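Long-range contacts in immunoreactive 84kD antigen PG93 (Porphyromonas gingivalis, PDB 5M11), which is an essential bacterial surface component of the type-IX secretion system and carries calcium and zinc ions: residues I475-V483 and V555-S563; A18-V26 and A284-S292. All blocks are in the same frame, centred on the assembly; numbering follows the deposited sequence.

Contact 1 (I475-V483 and V555-S563); sequences ILPNGDKWV and VYNAAGVLS
The benzene end of Trp-482 meets Ala-558 and Val-561 in the apolar part of this contact. Trp-482 CZ2 lies 3.6 Å from Ala-558 CB and 3.7 Å from Val-561 CG2, both methyls coming in obliquely to the ring. Val-555 sits at the ring edge near its plane, with its CB 4.4 Å from Trp-482 CH2. Ala-558 O also meets the edge in plane, 3.6 Å from Trp-482 CZ2. The indole CG stands anti to its own carbonyl carbon (chi1 -64°), which points the ring at the second segment. Leu-476 adds a methyl from the turn that follows strand 469-475, its CD2 3.8 Å from Ala-558 CB, so this alanine packs against both leucine and tryptophan.

On the solvent side the contact rests on exposed Asn-478 and Ala-559. Asn-478 belongs to a type I turn from Leu-476 to Gly-479, and its amide ND2 lies 3.8 Å from Ala-559 CB. Gly-479 N bonds to Leu-476 O across that turn. On a further side of the contact, the Asp-480 carboxylate and Leu-562 approach from opposite directions, with OD2 3.5 Å from Leu-562 CG, while Asn-501 holds OD1.

The two segments lie in consecutive antiparallel sheets, consistent with adjacent blades of a second beta-propeller. Residues 475-483 form the turn and following strand of the sheet 469-517; residues 555-563 open the loop between strands 551-555 and 570-575. Met-546 and Val-544 of strand 544-548 complete the apolar cluster, and Leu-562 extends toward His-514, a zinc ligand on the outermost strand 513-517.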
ATOM      1  N   ILE A 475      27.596   0.098  -3.846  1.00 49.93           N
ATOM      2  CA  ILE A 475      29.009   0.477  -3.908  1.00 50.51           C
ATOM      3  C   ILE A 475      29.684  -0.058  -2.625  1.00 58.72           C
ATOM      4  O   ILE A 475      29.444   0.466  -1.538  1.00 59.00           O
ATOM      5  CB  ILE A 475      29.183   2.027  -4.107  1.00 52.28           C
ATOM      6  CG1 ILE A 475      28.478   2.540  -5.372  1.00 51.73           C
ATOM      7  CG2 ILE A 475      30.645   2.467  -4.075  1.00 53.69           C
ATOM      8  CD1 ILE A 475      28.318   4.103  -5.456  1.00 52.00           C
ATOM      9  N   LEU A 476      30.500  -1.113  -2.758  1.00 58.45           N
ATOM     10  CA  LEU A 476      31.229  -1.729  -1.645  1.00 59.84           C
ATOM     11  C   LEU A 476      32.311  -0.781  -1.094  1.00 65.80           C
ATOM     12  O   LEU A 476      32.782   0.077  -1.861  1.00 65.49           O
ATOM     13  CB  LEU A 476      31.866  -3.060  -2.090  1.00 61.23           C
ATOM     14  CG  LEU A 476      31.120  -4.296  -1.624  1.00 66.74           C
ATOM     15  CD1 LEU A 476      30.136  -4.758  -2.652  1.00 66.97           C
ATOM     16  CD2 LEU A 476      32.058  -5.399  -1.291  1.00 71.27           C
ATOM     17  N   PRO A 477      32.735  -0.935   0.210  1.00 63.21           N
ATOM     18  CA  PRO A 477      33.759  -0.039   0.784  1.00 63.53           C
ATOM     19  C   PRO A 477      35.053   0.102  -0.029  1.00 67.36           C
ATOM     20  O   PRO A 477      35.613   1.195  -0.048  1.00 67.50           O
ATOM     21  CB  PRO A 477      34.039  -0.678   2.143  1.00 66.01           C
ATOM     22  CG  PRO A 477      32.748  -1.254   2.532  1.00 68.71           C
ATOM     23  CD  PRO A 477      32.242  -1.865   1.251  1.00 64.25           C
ATOM     24  N   ASN A 478      35.491  -0.954  -0.734  1.00 64.11           N
ATOM     25  CA  ASN A 478      36.699  -0.912  -1.574  1.00 65.46           C
ATOM     26  C   ASN A 478      36.484  -0.148  -2.917  1.00 70.25           C
ATOM     27  O   ASN A 478      37.417  -0.028  -3.717  1.00 70.86           O
ATOM     28  CB  ASN A 478      37.185  -2.336  -1.860  1.00 65.13           C
ATOM     29  CG  ASN A 478      36.239  -3.160  -2.693  1.00 72.41           C
ATOM     30  OD1 ASN A 478      35.020  -2.971  -2.688  1.00 71.04           O
ATOM     31  ND2 ASN A 478      36.780  -4.119  -3.393  1.00 57.92           N
ATOM     32  N   GLY A 479      35.264   0.328  -3.159  1.00 66.74           N
ATOM     33  CA  GLY A 479      34.942   1.088  -4.365  1.00 66.54           C
ATOM     34  C   GLY A 479      34.279   0.336  -5.500  1.00 69.22           C
ATOM     35  O   GLY A 479      33.838   0.964  -6.467  1.00 68.04           O
ATOM     36  N   ASP A 480      34.217  -1.008  -5.406  1.00 65.71           N
ATOM     37  CA  ASP A 480      33.565  -1.861  -6.405  1.00 64.86           C
ATOM     38  C   ASP A 480      32.092  -1.480  -6.527  1.00 66.25           C
ATOM     39  O   ASP A 480      31.455  -1.152  -5.517  1.00 64.84           O
ATOM     40  CB  ASP A 480      33.694  -3.348  -6.015  1.00 66.96           C
ATOM     41  CG  ASP A 480      35.066  -3.958  -6.192  1.00 73.69           C
ATOM     42  OD1 ASP A 480      36.067  -3.201  -6.174  1.00 72.38           O
ATOM     43  OD2 ASP A 480      35.146  -5.201  -6.310  1.00 82.95           O
ATOM     44  N   LYS A 481      31.558  -1.495  -7.752  1.00 61.22           N
ATOM     45  CA  LYS A 481      30.161  -1.135  -7.976  1.00 58.69           C
ATOM     46  C   LYS A 481      29.450  -2.316  -8.572  1.00 63.11           C
ATOM     47  O   LYS A 481      29.899  -2.847  -9.587  1.00 64.43           O
ATOM     48  CB  LYS A 481      30.043   0.116  -8.869  1.00 59.61           C
ATOM     49  CG  LYS A 481      30.599   1.370  -8.202  1.00 60.50           C
ATOM     50  CD  LYS A 481      31.202   2.339  -9.190  1.00 72.92           C
ATOM     51  CE  LYS A 481      31.845   3.523  -8.500  1.00 85.02           C
ATOM     52  NZ  LYS A 481      33.254   3.252  -8.116  1.00 92.48           N
ATOM     53  N   TRP A 482      28.378  -2.773  -7.903  1.00 58.76           N
ATOM     54  CA  TRP A 482      27.552  -3.903  -8.352  1.00 58.60           C
ATOM     55  C   TRP A 482      26.266  -3.361  -8.889  1.00 61.20           C
ATOM     56  O   TRP A 482      25.606  -2.573  -8.207  1.00 59.65           O
ATOM     57  CB  TRP A 482      27.278  -4.924  -7.219  1.00 56.82           C
ATOM     58  CG  TRP A 482      28.491  -5.634  -6.674  1.00 58.42           C
ATOM     59  CD1 TRP A 482      29.669  -5.067  -6.295  1.00 61.47           C
ATOM     60  CD2 TRP A 482      28.595  -7.032  -6.341  1.00 59.18           C
ATOM     61  NE1 TRP A 482      30.534  -6.035  -5.834  1.00 62.48           N
ATOM     62  CE2 TRP A 482      29.890  -7.241  -5.817  1.00 63.85           C
ATOM     63  CE3 TRP A 482      27.731  -8.133  -6.462  1.00 61.12           C
ATOM     64  CZ2 TRP A 482      30.343  -8.499  -5.417  1.00 64.51           C
ATOM     65  CZ3 TRP A 482      28.177  -9.376  -6.061  1.00 64.15           C
ATOM     66  CH2 TRP A 482      29.475  -9.555  -5.555  1.00 65.63           C
ATOM     67  N   VAL A 483      25.931  -3.720 -10.132  1.00 59.14           N
ATOM     68  CA  VAL A 483      24.672  -3.302 -10.760  1.00 59.07           C
ATOM     69  C   VAL A 483      23.986  -4.550 -11.318  1.00 60.17           C
ATOM     70  O   VAL A 483      24.613  -5.250 -12.101  1.00 60.89           O
ATOM     71  CB  VAL A 483      24.804  -2.187 -11.854  1.00 65.12           C
ATOM     72  CG1 VAL A 483      23.493  -1.438 -12.018  1.00 65.07           C
ATOM     73  CG2 VAL A 483      25.915  -1.192 -11.543  1.00 64.55           C
ATOM     74  N   VAL A 555      27.149 -14.136  -1.939  1.00 75.33           N
ATOM     75  CA  VAL A 555      28.549 -14.247  -2.326  1.00 76.07           C
ATOM     76  C   VAL A 555      29.381 -13.798  -1.125  1.00 80.29           C
ATOM     77  O   VAL A 555      29.260 -12.650  -0.698  1.00 78.51           O
ATOM     78  CB  VAL A 555      28.892 -13.441  -3.615  1.00 78.56           C
ATOM     79  CG1 VAL A 555      30.346 -13.661  -4.033  1.00 79.83           C
ATOM     80  CG2 VAL A 555      27.952 -13.798  -4.756  1.00 78.71           C
ATOM     81  N   TYR A 556      30.209 -14.698  -0.573  1.00 78.10           N
ATOM     82  CA  TYR A 556      31.079 -14.349   0.549  1.00 76.59           C
ATOM     83  C   TYR A 556      32.310 -13.558   0.006  1.00 78.64           C
ATOM     84  O   TYR A 556      32.610 -13.632  -1.197  1.00 75.76           O
ATOM     85  CB  TYR A 556      31.460 -15.620   1.326  1.00 79.15           C
ATOM     86  CG  TYR A 556      30.369 -16.071   2.274  1.00 80.64           C
ATOM     87  CD1 TYR A 556      30.579 -16.098   3.650  1.00 83.17           C
ATOM     88  CD2 TYR A 556      29.100 -16.414   1.801  1.00 80.79           C
ATOM     89  CE1 TYR A 556      29.565 -16.483   4.532  1.00 83.83           C
ATOM     90  CE2 TYR A 556      28.076 -16.787   2.673  1.00 81.26           C
ATOM     91  CZ  TYR A 556      28.311 -16.817   4.037  1.00 88.43           C
ATOM     92  OH  TYR A 556      27.298 -17.172   4.892  1.00 89.14           O
ATOM     93  N   ASN A 557      32.960 -12.745   0.880  1.00 76.08           N
ATOM     94  CA  ASN A 557      34.132 -11.897   0.560  1.00 76.14           C
ATOM     95  C   ASN A 557      33.936 -11.249  -0.831  1.00 78.18           C
ATOM     96  O   ASN A 557      34.675 -11.536  -1.788  1.00 79.74           O
ATOM     97  CB  ASN A 557      35.459 -12.697   0.665  1.00 80.96           C
ATOM     98  CG  ASN A 557      36.695 -11.967   0.158  1.00112.80           C
ATOM     99  OD1 ASN A 557      36.844 -10.738   0.301  1.00105.87           O
ATOM    100  ND2 ASN A 557      37.573 -12.700  -0.521  1.00106.89           N
ATOM    101  N   ALA A 558      32.875 -10.418  -0.935  1.00 70.62           N
ATOM    102  CA  ALA A 558      32.456  -9.746  -2.168  1.00 67.50           C
ATOM    103  C   ALA A 558      33.508  -8.744  -2.690  1.00 69.11           C
ATOM    104  O   ALA A 558      33.616  -8.559  -3.902  1.00 67.74           O
ATOM    105  CB  ALA A 558      31.130  -9.056  -1.945  1.00 65.75           C
ATOM    106  N   ALA A 559      34.299  -8.144  -1.776  1.00 65.54           N
ATOM    107  CA  ALA A 559      35.372  -7.180  -2.050  1.00 65.35           C
ATOM    108  C   ALA A 559      36.516  -7.756  -2.958  1.00 72.94           C
ATOM    109  O   ALA A 559      37.187  -6.997  -3.681  1.00 73.22           O
ATOM    110  CB  ALA A 559      35.956  -6.692  -0.733  1.00 66.10           C
ATOM    111  N   GLY A 560      36.707  -9.073  -2.932  1.00 70.32           N
ATOM    112  CA  GLY A 560      37.756  -9.688  -3.730  1.00 72.41           C
ATOM    113  C   GLY A 560      37.360 -10.284  -5.069  1.00 76.45           C
ATOM    114  O   GLY A 560      38.208 -10.905  -5.720  1.00 79.41           O
ATOM    115  N   VAL A 561      36.091 -10.116  -5.499  1.00 68.96           N
ATOM    116  CA  VAL A 561      35.592 -10.717  -6.741  1.00 68.42           C
ATOM    117  C   VAL A 561      36.370 -10.228  -7.943  1.00 70.81           C
ATOM    118  O   VAL A 561      36.752 -11.069  -8.754  1.00 72.30           O
ATOM    119  CB  VAL A 561      34.061 -10.605  -6.986  1.00 71.22           C
ATOM    120  CG1 VAL A 561      33.272 -11.434  -5.974  1.00 70.71           C
ATOM    121  CG2 VAL A 561      33.576  -9.154  -7.013  1.00 69.25           C
ATOM    122  N   LEU A 562      36.665  -8.908  -8.035  1.00 65.46           N
ATOM    123  CA  LEU A 562      37.413  -8.344  -9.174  1.00 65.81           C
ATOM    124  C   LEU A 562      38.881  -8.816  -9.217  1.00 71.49           C
ATOM    125  O   LEU A 562      39.481  -8.830 -10.295  1.00 72.14           O
ATOM    126  CB  LEU A 562      37.379  -6.806  -9.197  1.00 63.85           C
ATOM    127  CG  LEU A 562      36.075  -6.111  -9.562  1.00 66.74           C
ATOM    128  CD1 LEU A 562      36.280  -4.613  -9.612  1.00 66.01           C
ATOM    129  CD2 LEU A 562      35.501  -6.609 -10.880  1.00 69.74           C
ATOM    130  N   SER A 563      39.437  -9.192  -8.047  1.00 68.50           N
ATOM    131  CA  SER A 563      40.808  -9.643  -7.863  1.00 70.93           C
ATOM    132  C   SER A 563      40.955 -11.166  -7.954  1.00 78.38           C
ATOM    133  O   SER A 563      42.066 -11.631  -8.193  1.00 80.71           O
ATOM    134  CB  SER A 563      41.323  -9.170  -6.511  1.00 75.05           C
ATOM    135  OG  SER A 563      42.742  -9.198  -6.485  1.00 91.20           O
TER

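Contact 2 (A18-V26 and A284-S292); sequences AIHKTEKAV and ALGEEGLAS. With PEG (di(hydroxyethyl)ether), chain Q.
Thr-22 and Gly-286 face each other in a single antiparallel, hydrogen-bonded bridge. Thr-22 N donates to Gly-286 O at 3.1 Å, and the return bond from Gly-286 N to Thr-22 O is weak, with an angle of only 121°. Gly-286 adopts a positive phi (68°), a conformation that favours glycine.

Beside the bridge lies an apolar patch. With CG2 anti to the backbone N, the Thr-22 methyl reaches Ala-284 CB (3.8 Å) and Leu-290 CG (3.9 Å). Ala-25 CB extends the patch, 3.8 Å from Leu-290 CD2. The branch hydroxyl of Thr-22 turns instead to Tyr-41, which helps fix the rotation.

At the exposed end, His-20 and Glu-287 appear bridged by a di(hydroxyethyl)ether molecule, probably from the crystallisation liquor: His-20 NE2 donates to its O2 at 2.7 Å and weakly to its O1, which donates to Glu-287 OE2 at 2.8 Å. The ligand's placement is doubtful, because its O4 sits too close to the ring. Ring and carboxylate planes stand 52° apart. Lys-21 CB lies over one ring face, while its extended chain carries NZ to a salt bridge with Glu-23.

Outside this shell, Glu-23 and Lys-24 both face Val-35 in a classic beta bulge. Strand 22-27 is an edge strand of the first blade, next to strand 32-36; residues 284-292 join strands 280-284 and 290-294 of the last blade, so the contact lies where the N-terminal propeller closes.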
ATOM      1  N   ALA A  18      -2.286   7.099   2.648  1.00 59.82           N
ATOM      2  CA  ALA A  18      -2.586   8.361   1.990  1.00 61.10           C
ATOM      3  C   ALA A  18      -4.114   8.691   1.925  1.00 69.32           C
ATOM      4  O   ALA A  18      -4.956   7.809   1.714  1.00 67.49           O
ATOM      5  CB  ALA A  18      -2.010   8.337   0.585  1.00 61.29           C
ATOM      6  N   ILE A  19      -4.446   9.989   2.063  1.00 97.68           N
ATOM      7  CA  ILE A  19      -5.830  10.442   1.971  1.00 94.39           C
ATOM      8  C   ILE A  19      -6.008  10.940   0.513  1.00102.17           C
ATOM      9  O   ILE A  19      -6.466  10.154  -0.325  1.00100.41           O
ATOM     10  CB  ILE A  19      -6.168  11.440   3.118  1.00 98.45           C
ATOM     11  CG1 ILE A  19      -6.492  10.648   4.412  1.00 98.00           C
ATOM     12  CG2 ILE A  19      -7.313  12.383   2.781  1.00 95.56           C
ATOM     13  CD1 ILE A  19      -5.297  10.449   5.356  1.00114.82           C
ATOM     14  N   HIS A  20      -5.553  12.157   0.183  1.00103.46           N
ATOM     15  CA  HIS A  20      -5.567  12.712  -1.175  1.00104.63           C
ATOM     16  C   HIS A  20      -7.044  12.708  -1.820  1.00103.59           C
ATOM     17  O   HIS A  20      -7.929  13.407  -1.302  1.00101.87           O
ATOM     18  CB  HIS A  20      -4.473  11.967  -2.023  1.00107.63           C
ATOM     19  CG  HIS A  20      -4.317  12.332  -3.475  1.00111.99           C
ATOM     20  ND1 HIS A  20      -4.797  13.525  -3.994  1.00114.52           N
ATOM     21  CD2 HIS A  20      -3.739  11.624  -4.475  1.00113.88           C
ATOM     22  CE1 HIS A  20      -4.514  13.490  -5.284  1.00114.62           C
ATOM     23  NE2 HIS A  20      -3.876  12.368  -5.618  1.00114.83           N
ATOM     24  N   LYS A  21      -7.273  11.953  -2.928  1.00 96.71           N
ATOM     25  CA  LYS A  21      -8.472  11.934  -3.783  1.00 91.64           C
ATOM     26  C   LYS A  21      -9.748  11.397  -3.107  1.00 88.54           C
ATOM     27  O   LYS A  21     -10.027  10.205  -3.219  1.00 86.50           O
ATOM     28  CB  LYS A  21      -8.163  11.112  -5.051  1.00 93.93           C
ATOM     29  CG  LYS A  21      -9.094  11.335  -6.235  1.00106.19           C
ATOM     30  CD  LYS A  21      -8.766  10.325  -7.319  1.00118.34           C
ATOM     31  CE  LYS A  21      -9.821  10.212  -8.385  1.00126.29           C
ATOM     32  NZ  LYS A  21      -9.696   8.927  -9.124  1.00134.86           N
ATOM     33  N   THR A  22     -10.564  12.291  -2.493  1.00 81.90           N
ATOM     34  CA  THR A  22     -11.833  11.944  -1.816  1.00 76.41           C
ATOM     35  C   THR A  22     -12.864  11.599  -2.896  1.00 76.18           C
ATOM     36  O   THR A  22     -13.373  12.477  -3.590  1.00 76.21           O
ATOM     37  CB  THR A  22     -12.256  13.063  -0.844  1.00 77.96           C
ATOM     38  OG1 THR A  22     -11.252  13.140   0.159  1.00 87.95           O
ATOM     39  CG2 THR A  22     -13.601  12.818  -0.168  1.00 63.94           C
ATOM     40  N   GLU A  23     -13.130  10.293  -3.046  1.00 68.48           N
ATOM     41  CA  GLU A  23     -14.012   9.748  -4.064  1.00 63.94           C
ATOM     42  C   GLU A  23     -15.447   9.517  -3.558  1.00 62.91           C
ATOM     43  O   GLU A  23     -16.335   9.296  -4.383  1.00 60.64           O
ATOM     44  CB  GLU A  23     -13.410   8.446  -4.607  1.00 64.72           C
ATOM     45  CG  GLU A  23     -12.207   8.681  -5.506  1.00 78.53           C
ATOM     46  CD  GLU A  23     -11.222   7.540  -5.664  1.00107.40           C
ATOM     47  OE1 GLU A  23     -10.899   6.882  -4.648  1.00106.83           O
ATOM     48  OE2 GLU A  23     -10.700   7.366  -6.790  1.00106.38           O
ATOM     49  N   LYS A  24     -15.678   9.577  -2.229  1.00 57.75           N
ATOM     50  CA  LYS A  24     -16.990   9.337  -1.605  1.00 54.11           C
ATOM     51  C   LYS A  24     -17.161  10.156  -0.323  1.00 61.03           C
ATOM     52  O   LYS A  24     -16.163  10.507   0.316  1.00 65.74           O
ATOM     53  CB  LYS A  24     -17.181   7.842  -1.295  1.00 53.19           C
ATOM     54  CG  LYS A  24     -17.939   7.095  -2.387  1.00 60.23           C
ATOM     55  CD  LYS A  24     -17.095   6.028  -3.031  1.00 65.54           C
ATOM     56  CE  LYS A  24     -17.776   5.412  -4.219  1.00 71.61           C
ATOM     57  NZ  LYS A  24     -16.799   4.615  -5.011  1.00 85.21           N
ATOM     58  N   ALA A  25     -18.429  10.451   0.045  1.00 53.31           N
ATOM     59  CA  ALA A  25     -18.832  11.259   1.200  1.00 53.29           C
ATOM     60  C   ALA A  25     -20.202  10.829   1.702  1.00 55.94           C
ATOM     61  O   ALA A  25     -21.105  10.589   0.894  1.00 53.18           O
ATOM     62  CB  ALA A  25     -18.864  12.724   0.815  1.00 55.43           C
ATOM     63  N   VAL A  26     -20.351  10.702   3.033  1.00 53.48           N
ATOM     64  CA  VAL A  26     -21.580  10.277   3.723  1.00 51.17           C
ATOM     65  C   VAL A  26     -21.814  11.192   4.936  1.00 60.60           C
ATOM     66  O   VAL A  26     -20.885  11.376   5.741  1.00 62.97           O
ATOM     67  CB  VAL A  26     -21.495   8.773   4.165  1.00 51.78           C
ATOM     68  CG1 VAL A  26     -22.610   8.386   5.140  1.00 50.38           C
ATOM     69  CG2 VAL A  26     -21.471   7.822   2.983  1.00 48.44           C
ATOM     70  N   ALA A 284     -17.739  15.444  -2.393  1.00 66.30           N
ATOM     71  CA  ALA A 284     -16.427  14.828  -2.623  1.00 66.98           C
ATOM     72  C   ALA A 284     -15.924  15.360  -3.970  1.00 73.92           C
ATOM     73  O   ALA A 284     -16.539  15.111  -5.018  1.00 72.17           O
ATOM     74  CB  ALA A 284     -16.522  13.305  -2.617  1.00 64.27           C
ATOM     75  N   LEU A 285     -14.881  16.190  -3.931  1.00 73.71           N
ATOM     76  CA  LEU A 285     -14.352  16.834  -5.125  1.00 75.30           C
ATOM     77  C   LEU A 285     -13.093  16.140  -5.619  1.00 82.42           C
ATOM     78  O   LEU A 285     -12.445  16.611  -6.554  1.00 85.06           O
ATOM     79  CB  LEU A 285     -14.111  18.326  -4.843  1.00 78.66           C
ATOM     80  CG  LEU A 285     -15.396  19.112  -4.568  1.00 80.65           C
ATOM     81  CD1 LEU A 285     -15.124  20.346  -3.776  1.00 84.43           C
ATOM     82  CD2 LEU A 285     -16.100  19.455  -5.840  1.00 80.87           C
ATOM     83  N   GLY A 286     -12.798  14.996  -5.018  1.00 78.92           N
ATOM     84  CA  GLY A 286     -11.661  14.170  -5.379  1.00 81.32           C
ATOM     85  C   GLY A 286     -10.330  14.792  -5.042  1.00 92.66           C
ATOM     86  O   GLY A 286     -10.000  14.966  -3.861  1.00 94.11           O
ATOM     87  N   GLU A 287      -9.575  15.158  -6.096  1.00 93.20           N
ATOM     88  CA  GLU A 287      -8.221  15.697  -6.001  1.00 99.36           C
ATOM     89  C   GLU A 287      -8.163  16.963  -5.109  1.00106.29           C
ATOM     90  O   GLU A 287      -7.084  17.315  -4.619  1.00110.41           O
ATOM     91  CB  GLU A 287      -7.635  15.946  -7.401  1.00103.72           C
ATOM     92  CG  GLU A 287      -6.405  15.094  -7.723  1.00118.48           C
ATOM     93  CD  GLU A 287      -6.618  13.700  -8.295  1.00139.59           C
ATOM     94  OE1 GLU A 287      -7.380  13.563  -9.280  1.00135.16           O
ATOM     95  OE2 GLU A 287      -5.957  12.755  -7.806  1.00134.89           O
ATOM     96  N   GLU A 288      -9.329  17.587  -4.847  1.00100.27           N
ATOM     97  CA  GLU A 288      -9.454  18.724  -3.944  1.00102.74           C
ATOM     98  C   GLU A 288      -9.717  18.180  -2.549  1.00104.90           C
ATOM     99  O   GLU A 288      -8.976  18.501  -1.627  1.00110.36           O
ATOM    100  CB  GLU A 288     -10.570  19.685  -4.399  1.00103.07           C
ATOM    101  CG  GLU A 288     -10.636  21.010  -3.640  1.00119.46           C
ATOM    102  CD  GLU A 288     -11.288  21.040  -2.262  1.00138.34           C
ATOM    103  OE1 GLU A 288     -11.920  20.036  -1.851  1.00 94.49           O
ATOM    104  OE2 GLU A 288     -11.159  22.088  -1.587  1.00148.37           O
ATOM    105  N   GLY A 289     -10.765  17.373  -2.411  1.00 94.48           N
ATOM    106  CA  GLY A 289     -11.181  16.772  -1.148  1.00 91.27           C
ATOM    107  C   GLY A 289     -12.647  17.025  -0.843  1.00 88.46           C
ATOM    108  O   GLY A 289     -13.494  17.004  -1.742  1.00 83.85           O
ATOM    109  N   LEU A 290     -12.956  17.272   0.433  1.00 84.08           N
ATOM    110  CA  LEU A 290     -14.327  17.512   0.870  1.00 80.24           C
ATOM    111  C   LEU A 290     -14.685  18.981   0.818  1.00 87.20           C
ATOM    112  O   LEU A 290     -13.798  19.847   0.741  1.00 92.00           O
ATOM    113  CB  LEU A 290     -14.550  16.975   2.287  1.00 79.58           C
ATOM    114  CG  LEU A 290     -14.739  15.476   2.422  1.00 80.95           C
ATOM    115  CD1 LEU A 290     -14.208  15.008   3.746  1.00 83.46           C
ATOM    116  CD2 LEU A 290     -16.208  15.081   2.265  1.00 78.24           C
ATOM    117  N   ALA A 291     -16.005  19.256   0.866  1.00 80.64           N
ATOM    118  CA  ALA A 291     -16.632  20.586   0.887  1.00 81.96           C
ATOM    119  C   ALA A 291     -18.080  20.437   1.270  1.00 80.84           C
ATOM    120  O   ALA A 291     -18.676  19.414   0.955  1.00 76.50           O
ATOM    121  CB  ALA A 291     -16.516  21.272  -0.470  1.00 83.38           C
ATOM    122  N   SER A 292     -18.642  21.432   1.966  1.00 77.90           N
ATOM    123  CA  SER A 292     -20.048  21.452   2.369  1.00 74.63           C
ATOM    124  C   SER A 292     -20.827  22.458   1.510  1.00 77.76           C
ATOM    125  O   SER A 292     -20.263  23.481   1.128  1.00 82.03           O
ATOM    126  CB  SER A 292     -20.173  21.793   3.846  1.00 79.64           C
ATOM    127  OG  SER A 292     -19.547  23.033   4.110  1.00 92.79           O
TER
HETATM  128  C1  PEG Q 816      -3.328  10.815  -9.301  1.00 77.04           C
HETATM  129  O1  PEG Q 816      -4.396  10.520  -8.427  1.00 76.08           O
HETATM  130  C2  PEG Q 816      -3.069  12.287  -9.401  1.00 79.71           C
HETATM  131  O2  PEG Q 816      -2.863  12.851  -8.112  1.00 83.09           O
HETATM  132  C3  PEG Q 816      -1.628  13.554  -8.001  1.00 84.94           C
HETATM  133  C4  PEG Q 816      -1.795  14.833  -7.224  1.00 84.20           C
HETATM  134  O4  PEG Q 816      -1.896  14.608  -5.825  1.00 82.74           O

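From the N terminus, strand 13-16 first joins the sheet containing strand 655-660, and the chain then passes into residues 18-26. Contact 2 closes a loop of 257 residues, bringing the first blade, 22-54, against the last, 271-303, and so completes the N-terminal propeller. The chain then enters the next set of antiparallel blades, beginning at 318-356. There contact 1 closes a shorter loop of 71 residues between consecutive blades. The two loops run in series, neither nested nor crossed. Their centres are 50 Å apart, on opposite sides of the chain's centre: contact 2 joins sequence-distant ends of one ring, contact 1 sequence neighbours in the other.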